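Local coordinates for protein probable ribosomal RNA small subunit methyltransferase (Thermus thermophilus, PDB 3DMH) that methylates a guanine of 16S ribosomal RNA at its N2 position, taking the methyl group from S-adenosylmethionine, at residues Q39-P44 with V161-G166; P62-M67 with S85-R90; A120-A125 with E146-E151; L129-R134 with E176-P181; S270-L275 with A282-S287. All coordinates share one frame; numbering follows the deposited sequence.

Interaction 1: Q39-P44 with V161-G166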
# COMPACT_ATOMS: atom_id res chain seq x y z
N GLN A 39 -6.75 -4.37 -20.24
CA GLN A 39 -7.74 -3.48 -20.82
C GLN A 39 -7.97 -3.83 -22.30
O GLN A 39 -9.08 -3.69 -22.82
CB GLN A 39 -7.33 -2.01 -20.64
CG GLN A 39 -8.37 -0.98 -21.11
CD GLN A 39 -8.35 -0.70 -22.62
OE1 GLN A 39 -9.35 -0.23 -23.18
NE2 GLN A 39 -7.23 -0.99 -23.28
N LYS A 40 -6.91 -4.29 -22.97
CA LYS A 40 -7.02 -4.74 -24.37
C LYS A 40 -7.71 -6.09 -24.55
O LYS A 40 -8.04 -6.46 -25.68
CB LYS A 40 -5.64 -4.79 -25.04
CG LYS A 40 -5.02 -3.44 -25.20
CD LYS A 40 -3.63 -3.55 -25.76
CE LYS A 40 -3.08 -2.18 -26.08
NZ LYS A 40 -1.92 -2.30 -27.02
N THR A 41 -7.92 -6.81 -23.45
CA THR A 41 -8.31 -8.23 -23.50
C THR A 41 -9.69 -8.52 -22.92
O THR A 41 -10.45 -9.34 -23.48
CB THR A 41 -7.25 -9.12 -22.80
OG1 THR A 41 -5.96 -8.86 -23.35
CG2 THR A 41 -7.56 -10.62 -22.96
N VAL A 42 -10.02 -7.88 -21.80
CA VAL A 42 -11.24 -8.27 -21.07
C VAL A 42 -12.52 -8.05 -21.88
O VAL A 42 -12.71 -7.00 -22.51
CB VAL A 42 -11.36 -7.57 -19.72
CG1 VAL A 42 -10.20 -7.95 -18.83
CG2 VAL A 42 -11.39 -6.08 -19.91
N GLU A 43 -13.39 -9.06 -21.84
CA GLU A 43 -14.70 -9.04 -22.50
C GLU A 43 -15.77 -9.42 -21.48
O GLU A 43 -15.50 -10.22 -20.58
CB GLU A 43 -14.74 -10.09 -23.63
CG GLU A 43 -13.56 -10.07 -24.58
CD GLU A 43 -13.81 -9.25 -25.81
OE1 GLU A 43 -15.00 -8.99 -26.11
OE2 GLU A 43 -12.83 -8.87 -26.48
N PRO A 44 -16.98 -8.84 -21.60
CA PRO A 44 -18.05 -9.23 -20.69
C PRO A 44 -18.37 -10.73 -20.70
O PRO A 44 -18.30 -11.40 -21.75
CB PRO A 44 -19.26 -8.43 -21.20
CG PRO A 44 -18.67 -7.27 -21.89
CD PRO A 44 -17.40 -7.78 -22.54
N VAL A 161 -3.84 -18.94 -21.82
CA VAL A 161 -3.38 -17.60 -22.16
C VAL A 161 -4.17 -17.06 -23.36
O VAL A 161 -4.23 -17.70 -24.42
CB VAL A 161 -1.86 -17.59 -22.46
CG1 VAL A 161 -1.45 -16.29 -23.14
CG2 VAL A 161 -1.06 -17.79 -21.17
N VAL A 162 -4.77 -15.89 -23.17
CA VAL A 162 -5.55 -15.24 -24.22
C VAL A 162 -4.93 -13.95 -24.76
O VAL A 162 -5.50 -13.33 -25.66
CB VAL A 162 -7.03 -15.02 -23.78
CG1 VAL A 162 -7.76 -16.36 -23.60
CG2 VAL A 162 -7.08 -14.19 -22.48
N ARG A 163 -3.78 -13.53 -24.21
CA ARG A 163 -3.04 -12.39 -24.76
C ARG A 163 -1.59 -12.40 -24.28
O ARG A 163 -1.30 -12.80 -23.15
CB ARG A 163 -3.72 -11.05 -24.42
CG ARG A 163 -3.44 -9.91 -25.40
CD ARG A 163 -4.12 -10.10 -26.77
NE ARG A 163 -5.56 -10.26 -26.65
CZ ARG A 163 -6.47 -9.37 -27.04
NH1 ARG A 163 -6.10 -8.23 -27.61
NH2 ARG A 163 -7.76 -9.64 -26.88
N ARG A 164 -0.68 -12.01 -25.17
CA ARG A 164 0.76 -12.03 -24.92
C ARG A 164 1.35 -10.74 -25.48
O ARG A 164 1.00 -10.30 -26.58
CB ARG A 164 1.42 -13.25 -25.58
CG ARG A 164 1.14 -14.62 -24.89
CD ARG A 164 1.73 -15.83 -25.67
NE ARG A 164 1.49 -17.14 -25.02
CZ ARG A 164 0.57 -18.03 -25.40
NH1 ARG A 164 -0.21 -17.79 -26.44
NH2 ARG A 164 0.43 -19.18 -24.75
N GLU A 165 2.24 -10.11 -24.71
CA GLU A 165 2.97 -8.93 -25.17
C GLU A 165 4.27 -8.90 -24.38
O GLU A 165 4.26 -8.57 -23.20
CB GLU A 165 2.16 -7.64 -24.94
CG GLU A 165 2.89 -6.36 -25.38
CD GLU A 165 2.96 -6.20 -26.89
OE1 GLU A 165 1.92 -6.41 -27.56
OE2 GLU A 165 4.04 -5.87 -27.42
N GLY A 166 5.37 -9.28 -25.03
CA GLY A 166 6.64 -9.40 -24.32
C GLY A 166 6.53 -10.43 -23.22
O GLY A 166 6.09 -11.56 -23.48
O HOH W 1 -9.71 -8.24 -27.85
O HOH W 2 -0.84 -5.26 -26.78
O HOH W 3 -10.03 -11.58 -25.26

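Interaction 2: P62-M67 with S85-R90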
# COMPACT_ATOMS: atom_id res chain seq x y z
N PRO A 62 -13.21 -1.79 -19.65
CA PRO A 62 -14.11 -2.20 -20.76
C PRO A 62 -15.42 -2.84 -20.31
O PRO A 62 -16.39 -2.86 -21.09
CB PRO A 62 -13.25 -3.19 -21.57
CG PRO A 62 -11.84 -2.72 -21.32
CD PRO A 62 -11.85 -2.34 -19.84
N LEU A 63 -15.47 -3.36 -19.08
CA LEU A 63 -16.68 -4.01 -18.56
C LEU A 63 -17.72 -3.01 -18.05
O LEU A 63 -18.89 -3.34 -17.92
CB LEU A 63 -16.31 -4.99 -17.42
CG LEU A 63 -15.23 -6.02 -17.76
CD1 LEU A 63 -14.93 -6.88 -16.53
CD2 LEU A 63 -15.61 -6.93 -18.95
N GLU A 64 -17.26 -1.78 -17.76
CA GLU A 64 -18.14 -0.76 -17.18
C GLU A 64 -19.24 -0.40 -18.17
O GLU A 64 -19.00 -0.19 -19.35
CB GLU A 64 -17.30 0.47 -16.73
CG GLU A 64 -18.08 1.58 -15.98
CD GLU A 64 -18.51 1.24 -14.55
OE1 GLU A 64 -18.11 0.18 -13.98
OE2 GLU A 64 -19.26 2.06 -13.98
N GLY A 65 -20.49 -0.41 -17.70
CA GLY A 65 -21.60 -0.10 -18.60
C GLY A 65 -22.16 -1.28 -19.37
O GLY A 65 -23.26 -1.20 -19.91
N ARG A 66 -21.40 -2.38 -19.43
CA ARG A 66 -21.87 -3.63 -20.06
C ARG A 66 -22.23 -4.71 -19.02
O ARG A 66 -23.00 -5.64 -19.29
CB ARG A 66 -20.82 -4.15 -21.02
CG ARG A 66 -20.56 -3.18 -22.18
CD ARG A 66 -20.63 -3.93 -23.49
NE ARG A 66 -19.30 -4.29 -23.96
CZ ARG A 66 -19.05 -5.29 -24.80
NH1 ARG A 66 -20.04 -6.07 -25.25
NH2 ARG A 66 -17.81 -5.53 -25.19
N MET A 67 -21.65 -4.56 -17.83
CA MET A 67 -21.81 -5.49 -16.72
C MET A 67 -21.92 -4.64 -15.47
O MET A 67 -21.49 -3.48 -15.49
CB MET A 67 -20.52 -6.32 -16.53
CG MET A 67 -20.28 -7.32 -17.61
SD MET A 67 -18.98 -8.42 -17.10
CE MET A 67 -19.83 -9.38 -15.85
N SER A 85 -13.68 8.98 -10.75
CA SER A 85 -14.06 8.47 -12.06
C SER A 85 -15.50 7.92 -12.13
O SER A 85 -15.92 7.47 -13.20
CB SER A 85 -13.10 7.36 -12.46
OG SER A 85 -11.76 7.84 -12.59
N GLY A 86 -16.19 7.94 -10.99
CA GLY A 86 -17.56 7.40 -10.90
C GLY A 86 -17.62 5.89 -10.98
O GLY A 86 -18.66 5.33 -11.41
N LEU A 87 -16.54 5.22 -10.57
CA LEU A 87 -16.46 3.76 -10.66
C LEU A 87 -16.69 3.18 -9.28
O LEU A 87 -15.97 3.54 -8.36
CB LEU A 87 -15.09 3.33 -11.20
CG LEU A 87 -14.70 3.83 -12.60
CD1 LEU A 87 -13.28 3.45 -12.95
CD2 LEU A 87 -15.68 3.28 -13.65
N GLN A 88 -17.71 2.32 -9.14
CA GLN A 88 -18.02 1.69 -7.85
C GLN A 88 -16.76 1.01 -7.36
O GLN A 88 -16.12 0.27 -8.10
CB GLN A 88 -19.14 0.68 -8.03
CG GLN A 88 -19.64 0.11 -6.70
CD GLN A 88 -20.74 -0.88 -6.89
OE1 GLN A 88 -20.53 -2.09 -6.74
NE2 GLN A 88 -21.94 -0.40 -7.21
N ALA A 89 -16.43 1.25 -6.09
CA ALA A 89 -15.24 0.66 -5.52
C ALA A 89 -15.39 0.68 -4.02
O ALA A 89 -15.97 1.62 -3.46
CB ALA A 89 -14.00 1.42 -5.93
N ARG A 90 -14.89 -0.36 -3.38
CA ARG A 90 -14.93 -0.42 -1.92
C ARG A 90 -13.54 -0.50 -1.37
O ARG A 90 -12.67 -1.14 -1.95
CB ARG A 90 -15.66 -1.68 -1.45
CG ARG A 90 -17.02 -1.91 -2.07
CD ARG A 90 -17.95 -0.76 -1.87
NE ARG A 90 -19.26 -1.06 -2.45
CZ ARG A 90 -20.31 -0.25 -2.42
NH1 ARG A 90 -20.23 0.95 -1.87
NH2 ARG A 90 -21.45 -0.63 -2.97
O HOH W 4 -19.42 1.69 -11.26

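Interaction 3: A120-A125 with E146-E151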
# COMPACT_ATOMS: atom_id res chain seq x y z
N ALA A 120 -3.72 -15.50 -1.43
CA ALA A 120 -4.97 -15.10 -0.80
C ALA A 120 -5.90 -14.49 -1.84
O ALA A 120 -7.11 -14.72 -1.82
CB ALA A 120 -4.71 -14.09 0.32
N SER A 121 -5.31 -13.72 -2.76
CA SER A 121 -6.07 -13.10 -3.86
C SER A 121 -6.63 -14.14 -4.84
O SER A 121 -7.77 -14.02 -5.29
CB SER A 121 -5.22 -12.07 -4.61
OG SER A 121 -4.93 -10.97 -3.75
N LEU A 122 -5.81 -15.15 -5.14
CA LEU A 122 -6.24 -16.25 -6.02
C LEU A 122 -7.40 -17.02 -5.41
O LEU A 122 -8.38 -17.31 -6.09
CB LEU A 122 -5.07 -17.19 -6.32
CG LEU A 122 -3.99 -16.63 -7.26
CD1 LEU A 122 -2.80 -17.57 -7.35
CD2 LEU A 122 -4.57 -16.33 -8.64
N VAL A 123 -7.29 -17.35 -4.12
CA VAL A 123 -8.38 -18.06 -3.44
C VAL A 123 -9.63 -17.19 -3.33
O VAL A 123 -10.75 -17.68 -3.53
CB VAL A 123 -7.96 -18.58 -2.05
CG1 VAL A 123 -9.10 -19.34 -1.42
CG2 VAL A 123 -6.74 -19.48 -2.19
N ALA A 124 -9.46 -15.90 -3.03
CA ALA A 124 -10.61 -14.99 -2.99
C ALA A 124 -11.32 -15.00 -4.34
O ALA A 124 -12.56 -14.98 -4.40
CB ALA A 124 -10.15 -13.57 -2.66
N ALA A 125 -10.55 -15.00 -5.43
CA ALA A 125 -11.13 -15.01 -6.78
C ALA A 125 -11.95 -16.28 -7.01
O ALA A 125 -13.08 -16.22 -7.47
CB ALA A 125 -10.05 -14.89 -7.84
N GLU A 146 3.88 -17.55 -14.43
CA GLU A 146 3.70 -18.97 -14.73
C GLU A 146 3.34 -19.75 -13.47
O GLU A 146 2.44 -20.59 -13.51
CB GLU A 146 4.90 -19.56 -15.47
CG GLU A 146 5.02 -19.09 -16.93
CD GLU A 146 3.75 -19.33 -17.80
OE1 GLU A 146 2.95 -20.25 -17.51
OE2 GLU A 146 3.58 -18.59 -18.79
N ARG A 147 4.00 -19.44 -12.35
CA ARG A 147 3.71 -20.07 -11.07
C ARG A 147 2.27 -19.79 -10.60
O ARG A 147 1.56 -20.71 -10.18
CB ARG A 147 4.76 -19.69 -10.01
CG ARG A 147 4.33 -19.78 -8.53
CD ARG A 147 5.52 -19.60 -7.56
NE ARG A 147 5.64 -18.27 -6.96
CZ ARG A 147 6.40 -17.29 -7.45
NH1 ARG A 147 7.10 -17.49 -8.56
NH2 ARG A 147 6.47 -16.14 -6.82
N TYR A 148 1.85 -18.52 -10.71
CA TYR A 148 0.53 -18.14 -10.23
C TYR A 148 -0.58 -18.66 -11.14
O TYR A 148 -1.64 -19.06 -10.66
CB TYR A 148 0.45 -16.62 -10.05
CG TYR A 148 1.39 -16.09 -8.98
CD1 TYR A 148 1.44 -16.68 -7.71
CD2 TYR A 148 2.19 -14.98 -9.22
CE1 TYR A 148 2.30 -16.17 -6.70
CE2 TYR A 148 3.05 -14.46 -8.23
CZ TYR A 148 3.09 -15.06 -6.97
OH TYR A 148 3.92 -14.55 -5.99
N PHE A 149 -0.32 -18.66 -12.45
CA PHE A 149 -1.25 -19.22 -13.44
C PHE A 149 -1.43 -20.72 -13.24
O PHE A 149 -2.55 -21.24 -13.34
CB PHE A 149 -0.76 -18.91 -14.85
CG PHE A 149 -1.64 -19.43 -15.96
CD1 PHE A 149 -3.03 -19.48 -15.82
CD2 PHE A 149 -1.08 -19.84 -17.16
CE1 PHE A 149 -3.85 -19.96 -16.85
CE2 PHE A 149 -1.88 -20.31 -18.21
CZ PHE A 149 -3.27 -20.38 -18.05
N LYS A 150 -0.34 -21.43 -12.94
CA LYS A 150 -0.41 -22.86 -12.62
C LYS A 150 -1.28 -23.10 -11.38
O LYS A 150 -2.10 -24.04 -11.36
CB LYS A 150 1.00 -23.42 -12.41
CG LYS A 150 1.05 -24.93 -12.18
CD LYS A 150 2.46 -25.46 -12.27
CE LYS A 150 2.48 -26.97 -12.08
NZ LYS A 150 3.73 -27.58 -12.59
N GLU A 151 -1.12 -22.25 -10.36
CA GLU A 151 -1.93 -22.34 -9.15
C GLU A 151 -3.40 -22.01 -9.42
O GLU A 151 -4.30 -22.70 -8.91
CB GLU A 151 -1.32 -21.47 -8.03
CG GLU A 151 -2.10 -21.44 -6.69
CD GLU A 151 -2.25 -22.81 -6.01
OE1 GLU A 151 -1.53 -23.77 -6.36
OE2 GLU A 151 -3.12 -22.93 -5.12

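Interaction 4: L129-R134 with E176-P181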
# COMPACT_ATOMS: atom_id res chain seq x y z
N LEU A 129 -16.38 -16.43 -7.38
CA LEU A 129 -17.05 -16.92 -8.58
C LEU A 129 -18.14 -17.94 -8.26
O LEU A 129 -17.96 -18.81 -7.41
CB LEU A 129 -16.02 -17.56 -9.54
CG LEU A 129 -15.10 -16.58 -10.30
CD1 LEU A 129 -14.03 -17.36 -11.06
CD2 LEU A 129 -15.89 -15.68 -11.24
N ARG A 130 -19.26 -17.83 -8.96
CA ARG A 130 -20.23 -18.93 -9.03
C ARG A 130 -19.59 -20.08 -9.78
O ARG A 130 -18.61 -19.90 -10.50
CB ARG A 130 -21.49 -18.49 -9.77
CG ARG A 130 -21.27 -18.21 -11.27
CD ARG A 130 -22.56 -18.13 -12.04
NE ARG A 130 -22.37 -17.68 -13.42
CZ ARG A 130 -22.05 -18.47 -14.45
NH1 ARG A 130 -21.84 -19.77 -14.27
NH2 ARG A 130 -21.93 -17.95 -15.67
N MET A 131 -20.15 -21.28 -9.66
CA MET A 131 -19.69 -22.37 -10.49
C MET A 131 -19.89 -22.00 -11.96
O MET A 131 -20.95 -21.49 -12.34
CB MET A 131 -20.49 -23.63 -10.17
CG MET A 131 -19.91 -24.93 -10.75
SD MET A 131 -18.20 -25.29 -10.25
CE MET A 131 -18.31 -25.29 -8.47
N GLY A 132 -18.87 -22.23 -12.78
CA GLY A 132 -18.92 -21.89 -14.21
C GLY A 132 -18.52 -20.45 -14.52
O GLY A 132 -18.46 -20.05 -15.68
N GLY A 133 -18.25 -19.67 -13.47
CA GLY A 133 -17.73 -18.30 -13.61
C GLY A 133 -16.33 -18.30 -14.19
O GLY A 133 -15.69 -19.33 -14.25
N ARG A 134 -15.85 -17.13 -14.61
CA ARG A 134 -14.53 -17.05 -15.25
C ARG A 134 -13.61 -16.01 -14.60
O ARG A 134 -14.08 -15.04 -14.00
CB ARG A 134 -14.68 -16.73 -16.74
CG ARG A 134 -15.35 -17.87 -17.50
CD ARG A 134 -15.57 -17.51 -18.95
NE ARG A 134 -16.21 -18.60 -19.66
CZ ARG A 134 -16.47 -18.60 -20.96
NH1 ARG A 134 -16.15 -17.54 -21.71
NH2 ARG A 134 -17.07 -19.64 -21.52
N GLU A 176 -14.46 -24.77 -12.34
CA GLU A 176 -15.03 -26.09 -12.65
C GLU A 176 -15.13 -26.95 -11.39
O GLU A 176 -15.72 -28.05 -11.40
CB GLU A 176 -14.20 -26.80 -13.73
CG GLU A 176 -14.17 -26.08 -15.07
CD GLU A 176 -13.58 -26.94 -16.19
OE1 GLU A 176 -14.32 -27.78 -16.73
OE2 GLU A 176 -12.39 -26.77 -16.52
N LYS A 177 -14.55 -26.44 -10.31
CA LYS A 177 -14.47 -27.15 -9.04
C LYS A 177 -14.71 -26.22 -7.86
O LYS A 177 -14.60 -24.99 -7.98
CB LYS A 177 -13.10 -27.84 -8.89
CG LYS A 177 -11.99 -26.90 -8.47
CD LYS A 177 -10.65 -27.60 -8.35
CE LYS A 177 -10.05 -27.90 -9.71
NZ LYS A 177 -8.80 -28.69 -9.54
N GLU A 178 -15.01 -26.81 -6.71
CA GLU A 178 -15.27 -26.06 -5.49
C GLU A 178 -14.01 -25.36 -4.99
O GLU A 178 -12.93 -25.94 -4.97
CB GLU A 178 -15.83 -26.99 -4.41
CG GLU A 178 -17.10 -26.45 -3.76
CD GLU A 178 -18.20 -26.19 -4.78
OE1 GLU A 178 -18.56 -25.01 -4.97
OE2 GLU A 178 -18.68 -27.17 -5.42
N ALA A 179 -14.17 -24.10 -4.59
CA ALA A 179 -13.07 -23.34 -4.02
C ALA A 179 -12.75 -23.83 -2.60
O ALA A 179 -13.66 -24.16 -1.84
CB ALA A 179 -13.42 -21.86 -4.01
N PRO A 180 -11.45 -23.84 -2.24
CA PRO A 180 -11.07 -24.17 -0.87
C PRO A 180 -11.37 -23.04 0.12
O PRO A 180 -11.78 -21.94 -0.30
CB PRO A 180 -9.55 -24.35 -0.98
CG PRO A 180 -9.16 -23.41 -2.06
CD PRO A 180 -10.27 -23.54 -3.07
N PRO A 181 -11.17 -23.30 1.42
CA PRO A 181 -11.23 -22.22 2.40
C PRO A 181 -10.08 -21.23 2.16
O PRO A 181 -9.08 -21.58 1.51
CB PRO A 181 -11.07 -22.94 3.74
CG PRO A 181 -11.45 -24.37 3.46
CD PRO A 181 -10.94 -24.61 2.08

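Interaction 5: S270-L275 with A282-S287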
# COMPACT_ATOMS: atom_id res chain seq x y z
N SER A 270 -3.31 -4.24 10.12
CA SER A 270 -2.17 -4.82 10.85
C SER A 270 -1.75 -3.96 12.04
O SER A 270 -1.60 -4.47 13.15
CB SER A 270 -0.99 -5.03 9.91
OG SER A 270 -1.34 -5.93 8.87
N LEU A 271 -1.59 -2.66 11.79
CA LEU A 271 -1.28 -1.73 12.88
C LEU A 271 -2.36 -1.77 13.97
O LEU A 271 -2.03 -1.77 15.16
CB LEU A 271 -1.16 -0.31 12.32
CG LEU A 271 -0.97 0.83 13.33
CD1 LEU A 271 0.27 0.59 14.23
CD2 LEU A 271 -0.88 2.17 12.61
N GLN A 272 -3.63 -1.80 13.58
CA GLN A 272 -4.71 -1.81 14.57
C GLN A 272 -4.63 -3.04 15.46
O GLN A 272 -4.81 -2.95 16.69
CB GLN A 272 -6.07 -1.70 13.86
CG GLN A 272 -6.33 -0.29 13.34
CD GLN A 272 -7.55 -0.16 12.45
OE1 GLN A 272 -8.09 -1.15 11.95
NE2 GLN A 272 -8.00 1.07 12.25
N LYS A 273 -4.36 -4.20 14.86
CA LYS A 273 -4.26 -5.45 15.64
C LYS A 273 -3.04 -5.40 16.56
O LYS A 273 -3.13 -5.82 17.72
CB LYS A 273 -4.21 -6.69 14.75
CG LYS A 273 -4.22 -8.03 15.53
CD LYS A 273 -4.50 -9.21 14.62
CE LYS A 273 -4.38 -10.54 15.38
NZ LYS A 273 -4.76 -11.70 14.52
N GLY A 274 -1.93 -4.88 16.05
CA GLY A 274 -0.72 -4.76 16.89
C GLY A 274 -0.91 -3.83 18.08
O GLY A 274 -0.50 -4.16 19.20
N LEU A 275 -1.53 -2.67 17.86
CA LEU A 275 -1.82 -1.74 18.98
C LEU A 275 -2.67 -2.41 20.06
O LEU A 275 -2.37 -2.29 21.27
CB LEU A 275 -2.54 -0.48 18.47
CG LEU A 275 -1.68 0.47 17.62
CD1 LEU A 275 -2.56 1.42 16.83
CD2 LEU A 275 -0.62 1.21 18.48
N ALA A 282 -3.22 4.39 19.60
CA ALA A 282 -2.81 5.34 18.56
C ALA A 282 -3.88 5.39 17.49
O ALA A 282 -4.72 4.47 17.39
CB ALA A 282 -1.46 4.93 17.95
N GLN A 283 -3.88 6.45 16.69
CA GLN A 283 -4.80 6.56 15.58
C GLN A 283 -4.14 5.92 14.39
O GLN A 283 -3.02 6.28 14.05
CB GLN A 283 -5.12 8.01 15.28
CG GLN A 283 -5.84 8.71 16.43
CD GLN A 283 -6.24 10.12 16.07
OE1 GLN A 283 -7.09 10.33 15.20
NE2 GLN A 283 -5.63 11.08 16.73
N ALA A 284 -4.82 4.95 13.82
CA ALA A 284 -4.29 4.20 12.69
C ALA A 284 -5.15 4.55 11.49
O ALA A 284 -6.18 3.92 11.25
CB ALA A 284 -4.33 2.70 12.97
N LEU A 285 -4.70 5.54 10.72
CA LEU A 285 -5.55 6.09 9.67
C LEU A 285 -5.20 5.52 8.32
O LEU A 285 -4.03 5.42 7.97
CB LEU A 285 -5.45 7.61 9.61
CG LEU A 285 -5.68 8.32 10.94
CD1 LEU A 285 -5.59 9.80 10.69
CD2 LEU A 285 -7.03 7.96 11.49
N HIS A 286 -6.24 5.18 7.58
CA HIS A 286 -6.11 4.78 6.20
C HIS A 286 -6.15 6.07 5.39
O HIS A 286 -7.19 6.72 5.27
CB HIS A 286 -7.25 3.82 5.83
CG HIS A 286 -7.08 3.17 4.50
ND1 HIS A 286 -8.13 2.66 3.76
CD2 HIS A 286 -5.95 2.92 3.78
CE1 HIS A 286 -7.66 2.14 2.64
NE2 HIS A 286 -6.34 2.30 2.62
N SER A 287 -5.01 6.44 4.81
CA SER A 287 -4.82 7.79 4.30
C SER A 287 -3.75 7.78 3.21
O SER A 287 -2.73 7.10 3.33
CB SER A 287 -4.29 8.66 5.43
OG SER A 287 -4.22 10.03 5.06

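Interaction 1: Q39-P44 with V161-G166
The guanidinium of R163 has T41 OG1 over one face, 3.6 Å above its plane and offset toward the rim, while two waters sit in plane at its edge. R163 belongs to a classic beta bulge, in which V162 and R163 both face V170 of the neighbouring strand 168-174. The contact joins the outermost strand 159-165 of the N-terminal seven-stranded sheet to T41 of helix 33-41. The arginine folds back on its own strand: its chain bends at chi2 (70°) and again at chi3 (57°), so that NE donates to V162 O over 3.2 Å, nearly within the guanidinium plane. That bond limits rotation of the flat group. The T41 and R163 side chains lie alongside each other, pointing opposite ways, with OG1 3.3 Å from R163 CB. The threonine hydroxyl is itself hydrogen-bonded to L37 O in the preceding helical turn, which fixes its direction. On its other branch, T41 CG2 packs against V162 CG2 at 3.6 Å. One water takes a hydrogen bond from R163 NH2 and lies 3.3 Å from K40 O; another links K40 NZ to E165 OE1. The shortest of these solvent bonds runs from R163 NH2 to its water, 2.6 Å.

Interaction 2: P62-M67 with S85-R90
E64 and L87 meet through a single methyl group: L87 CD2 lies 3.6 Å from E64 CD and 3.8 Å from E64 CG, so the methyl sits over one face of the carboxylate, above CD, as the two side chains pass at a slant. The glutamate arrives there with CG anti to its backbone N (chi1 -175°) and a bend at chi2 (72°) that turns the carboxylate toward residues 86-88. One water completes the first shell, donating to E64 OE2 at 2.7 Å and accepting from Q88 N at 2.8 Å. The other carboxylate oxygen, OE1, forms a salt bridge with R71 of strand 68-73, and Q88 O accepts from the same arginine, which thereby ties both segments to that strand. The loop 85-90 leaves helix 76-84 through a Schellman motif, with G86 at positive phi (72°), and runs into the parallel edge strand 90-91 of the N-terminal sheet; the contact links this loop to the one entering strand 68-73. L87 is buried, packed also on L61 and on L82 of the helix. Across from it, R66 N bonds back to L63 O at 3.1 Å, closing the L63-R66 turn, in which E64 holds the second position.

Interaction 3: A120-A125 with E146-E151
L122 reaches across to helix 145-156 with one methyl, CD1, which lies 3.8 Å from the carbonyl oxygen Y148 O and 4.0 Å from E151 CG. The same methyl comes to 4.3 Å from Y148 CB, so it meets the base of the tyrosine and the next helical turn together. The chi1 of L122 (-72°) sets CG anti to the carbonyl carbon and directs the branch outward from helix 115-128. E151 presents its aliphatic part to the leucine, through CG. With CG anti to the backbone N and a bend at chi2 (60°), the glutamate directs its carboxylate onward to Q119, whose NE2 is hydrogen-bonded to OE2. This is helix-to-helix packing within the N-terminal domain, where helices 115-128 and 145-156 precede and follow strand 133-140 of the mixed sheet. The contact is small, 115 Å² summed over both sides, and within these segments L122 carries nearly all of the first helix's share. Underneath, L122 also touches L107 of strand 102-108, tying the interhelical contact to the sheet. Y148 packs on V118, one turn before L122, while F149 on the other flank of its helix reaches A171 and L173 of strand 168-174.

Interaction 4: L129-R134 with E176-P181
With CG set opposite the backbone N (chi1 -167°), and bends at chi2 (58°) and chi3 (56°), M131 curls its thioether over the backbone of E176 and K177, toward the carboxylate of E178. Its sulfur SD lies 3.7 Å from E176 C and 3.8 Å from K177 N, resting against the peptide that joins those two residues. The terminal methyl goes further: M131 CE is 3.5 Å from E178 OE1 and 3.6 Å from E178 OE2, so it meets both carboxylate oxygens at nearly equal range. The two side chains run nearly perpendicular. The methionine occupies the second position of a type II beta turn from R130 to G133, closed by a bond from G133 N to R130 O of 3.0 Å. G132, at positive phi, holds the third position, as is usual in this turn. The turn forms the corner between the short strand 129-130 and strand 133-140, the latter in the N-terminal sheet, and the opposing segment is the start of the linker that leaves strand 168-174 for strand 187-193. R130 braces the corner from behind: NH1 donates to M131 O over 2.7 Å, while NE is in a salt bridge with D103. The polar ends of E176 and K177 turn elsewhere, to Y158 N and A154 O respectively. Further along the linker, P180 O accepts from R127 of helix 115-128.

Interaction 5: S270-L275 with A282-S287
From CB, the side chain of L271 runs to CG, 3.9 Å from A284 CB, and on to CD2, which closes to 3.5 Å of that methyl. The pair packs inside a beta-alpha-beta unit of the Rossmann-like methyltransferase fold, made of strand 257-262, helix 265-277 and strand 283-286. Helix and outermost strand run almost antiparallel, at 169°, with their segment axes 8.7 Å apart. The small side chains of A282 and A284 are consistent with this spacing: both turn their CB toward the helix, and the alternation of the strand turns Q283 and L285 away. A284 CB is also met by Q272 CG at 3.6 Å and, more loosely, by L275 CD1. L275, one turn after L271, spreads its branches over the other alanine, CD1 at 3.8 Å and CD2 at 3.9 Å from A282 CB. L271 and L275 both touch L249 of helix 248-253. The cofactor site lies close by: the L271 side chain is about 6 Å from that of E262, which binds S-adenosylmethionine, and S287, just beyond the strand, touches the cofactor. Beside this apolar packing, Q272 NE2 stands 3.5 Å from A284 O.

In the fold
Interactions 1 to 4 belong to the half of the chain built on the N-terminal seven-stranded sheet, whereas interaction 5 lies in the second sheet, of the same strand order, 3-2-1-4-5-7-6. Along the chain, interactions 2 and 3 fall between the two segments of interaction 1; interactions 3 and 4 alternate their segments. Interactions 3 and 4 have centres about 13 Å apart and touch through V123 and P180-P181; interaction 1 touches interaction 2 through P44 and L63, and interaction 3 through V161 and F149. Interaction 5 is about 38 Å from interaction 1, centre to centre, consistent with two similar domains, the second of which supplies the guanosine-site residues and much of the cofactor site.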